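PDB 2WAN: pullulanase from Bacillus acidopullulyticus, which hydrolyses alpha-1,6-glucosidic linkages in pullulan and at the branch points of starch polysaccharides, acting as a debranching glycoside hydrolase. Local coordinates for residues H827-M832 against K866-M871. Numbering follows the deposited sequence.
With SO4 (sulfate ion), chain J.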
loop_
_atom_site.group_PDB
_atom_site.type_symbol
_atom_site.label_atom_id
_atom_site.label_comp_id
_atom_site.label_asym_id
_atom_site.label_seq_id
_atom_site.Cartn_x
_atom_site.Cartn_y
_atom_site.Cartn_z
ATOM N N HIS A 827 20.408 -11.166 -20.429
ATOM C CA HIS A 827 21.243 -11.960 -19.538
ATOM C C HIS A 827 20.558 -12.300 -18.246
ATOM O O HIS A 827 20.576 -11.504 -17.297
ATOM C CB HIS A 827 22.603 -11.267 -19.325
ATOM C CG HIS A 827 23.451 -11.346 -20.542
ATOM N ND1 HIS A 827 24.101 -12.505 -20.912
ATOM C CD2 HIS A 827 23.654 -10.458 -21.545
ATOM C CE1 HIS A 827 24.700 -12.311 -22.070
ATOM N NE2 HIS A 827 24.443 -11.080 -22.478
ATOM N N PRO A 828 19.947 -13.505 -18.196
ATOM C CA PRO A 828 19.163 -13.905 -17.030
ATOM C C PRO A 828 19.967 -14.118 -15.727
ATOM O O PRO A 828 19.370 -14.243 -14.654
ATOM C CB PRO A 828 18.442 -15.186 -17.512
ATOM C CG PRO A 828 19.341 -15.760 -18.586
ATOM C CD PRO A 828 19.919 -14.515 -19.274
ATOM N N ALA A 829 21.303 -14.118 -15.800
ATOM C CA ALA A 829 22.149 -14.140 -14.584
ATOM C C ALA A 829 21.855 -12.946 -13.679
ATOM O O ALA A 829 21.962 -13.046 -12.463
ATOM C CB ALA A 829 23.625 -14.136 -14.963
ATOM N N PHE A 830 21.475 -11.821 -14.285
ATOM C CA PHE A 830 21.063 -10.630 -13.544
ATOM C C PHE A 830 19.689 -10.752 -12.882
ATOM O O PHE A 830 19.299 -9.878 -12.093
ATOM C CB PHE A 830 21.045 -9.412 -14.483
ATOM C CG PHE A 830 22.416 -8.993 -14.973
ATOM C CD1 PHE A 830 23.332 -8.406 -14.109
ATOM C CD2 PHE A 830 22.759 -9.176 -16.310
ATOM C CE1 PHE A 830 24.599 -8.009 -14.575
ATOM C CE2 PHE A 830 24.013 -8.774 -16.795
ATOM C CZ PHE A 830 24.939 -8.197 -15.915
ATOM N N ARG A 831 18.973 -11.846 -13.181
ATOM C CA ARG A 831 17.561 -11.977 -12.840
ATOM C C ARG A 831 17.297 -13.355 -12.226
ATOM O O ARG A 831 16.305 -14.029 -12.545
ATOM C CB ARG A 831 16.706 -11.783 -14.098
ATOM C CG ARG A 831 16.834 -10.372 -14.677
ATOM C CD ARG A 831 15.972 -10.228 -15.923
ATOM N NE ARG A 831 16.653 -10.689 -17.127
ATOM C CZ ARG A 831 16.361 -11.778 -17.830
ATOM N NH1 ARG A 831 15.383 -12.616 -17.462
ATOM N NH2 ARG A 831 17.063 -12.038 -18.922
ATOM N N MET A 832 18.190 -13.775 -11.331
ATOM C CA MET A 832 17.934 -15.016 -10.566
ATOM C C MET A 832 16.620 -14.896 -9.790
ATOM O O MET A 832 16.212 -13.787 -9.400
ATOM C CB MET A 832 19.123 -15.344 -9.659
ATOM C CG MET A 832 20.325 -15.720 -10.457
ATOM S SD MET A 832 21.727 -16.193 -9.428
ATOM C CE MET A 832 22.772 -14.728 -9.554
ATOM N N LYS A 866 29.262 -17.702 -19.162
ATOM C CA LYS A 866 29.655 -18.538 -18.020
ATOM C C LYS A 866 29.843 -17.726 -16.728
ATOM O O LYS A 866 29.252 -18.035 -15.675
ATOM C CB LYS A 866 30.958 -19.302 -18.342
ATOM C CG LYS A 866 31.415 -20.201 -17.196
ATOM C CD LYS A 866 32.648 -21.016 -17.576
ATOM C CE LYS A 866 32.972 -22.038 -16.495
ATOM N NZ LYS A 866 34.193 -22.839 -16.848
ATOM N N ASN A 867 30.704 -16.710 -16.810
ATOM C CA ASN A 867 30.985 -15.840 -15.692
ATOM C C ASN A 867 30.788 -14.398 -16.140
ATOM O O ASN A 867 31.253 -14.021 -17.235
ATOM C CB ASN A 867 32.447 -16.032 -15.227
ATOM C CG ASN A 867 32.704 -17.413 -14.655
ATOM O OD1 ASN A 867 31.873 -17.975 -13.924
ATOM N ND2 ASN A 867 33.866 -17.978 -14.987
ATOM N N ILE A 868 30.099 -13.618 -15.308
ATOM C CA ILE A 868 29.973 -12.181 -15.526
ATOM C C ILE A 868 30.537 -11.443 -14.329
ATOM O O ILE A 868 30.206 -11.748 -13.179
ATOM C CB ILE A 868 28.499 -11.758 -15.728
ATOM C CG1 ILE A 868 27.844 -12.616 -16.826
ATOM C CG2 ILE A 868 28.408 -10.234 -16.041
ATOM C CD1 ILE A 868 26.367 -12.336 -17.054
ATOM N N ILE A 869 31.401 -10.459 -14.591
ATOM C CA ILE A 869 31.877 -9.600 -13.502
ATOM C C ILE A 869 31.324 -8.191 -13.668
ATOM O O ILE A 869 31.327 -7.656 -14.765
ATOM C CB ILE A 869 33.424 -9.546 -13.402
ATOM C CG1 ILE A 869 33.946 -10.855 -12.829
ATOM C CG2 ILE A 869 33.871 -8.330 -12.520
ATOM C CD1 ILE A 869 35.481 -10.984 -12.910
ATOM N N VAL A 870 30.810 -7.621 -12.576
ATOM C CA VAL A 870 30.364 -6.226 -12.567
ATOM C C VAL A 870 31.137 -5.510 -11.451
ATOM O O VAL A 870 31.264 -6.044 -10.350
ATOM C CB VAL A 870 28.840 -6.113 -12.245
ATOM C CG1 VAL A 870 28.391 -4.646 -12.080
ATOM C CG2 VAL A 870 27.999 -6.808 -13.326
ATOM N N MET A 871 31.631 -4.302 -11.728
ATOM C CA MET A 871 32.234 -3.459 -10.675
ATOM C C MET A 871 31.754 -2.016 -10.784
ATOM O O MET A 871 31.835 -1.414 -11.869
ATOM C CB MET A 871 33.770 -3.496 -10.744
ATOM C CG MET A 871 34.424 -2.571 -9.710
ATOM S SD MET A 871 36.187 -2.899 -9.648
ATOM C CE MET A 871 36.768 -1.352 -8.933
HETATM S S SO4 J . 14.820 -14.815 -20.285
HETATM O O1 SO4 J . 14.821 -16.217 -20.696
HETATM O O2 SO4 J . 13.857 -14.062 -21.107
HETATM O O3 SO4 J . 16.165 -14.245 -20.520
HETATM O O4 SO4 J . 14.398 -14.733 -18.871
#
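Arg831 NH1 is gripped twice: it donates to sulfate O4 at 2.7 Å and also forms a salt bridge with Asp432, just ahead of the first strand of the catalytic (beta/alpha)8 barrel. NH2 donates to sulfate O3 at 2.9 Å, so the guanidinium holds the anion, probably from the crystallisation liquor, in a two-pronged clasp with nearly straight bonds (164° and 170°). Over one face of the guanidinium, towards its rim, lies Pro828 CA, 3.4 Å above the plane. Cutting Arg831 back to an alanine is likely to leave Asp432 without its salt-bridge mate and the sulfate without these two donors.

Away from the anion, the same turn, a short 3-10 segment at 828-830 following helix 811-826, presses apolar groups against strand 868-873 of the C-terminal all-beta domain. Ile868 does most of the touching. Its outer chain is extended (chi2 177°), which carries CD1 forward to within 3.9 Å of Ala829 CB, while the other branch, CG2, comes obliquely to Phe830 CZ at 4.0 Å. The Ile868 and Phe830 side chains cross at about a right angle. Leu856 on neighbouring strand 852-856 touches both Ala829 and Phe830, widening this buried domain junction. Polar ties flank it: Asp863 accepts from both His827 ND1 and the backbone N of Ala829, and His827 NE2 bonds to Glu899, fixing the imidazole's rotation. Farther along the strand, Val870 CG2 meets the rim of the phenyl ring, close to its plane, 3.8 Å from Phe830 CE1.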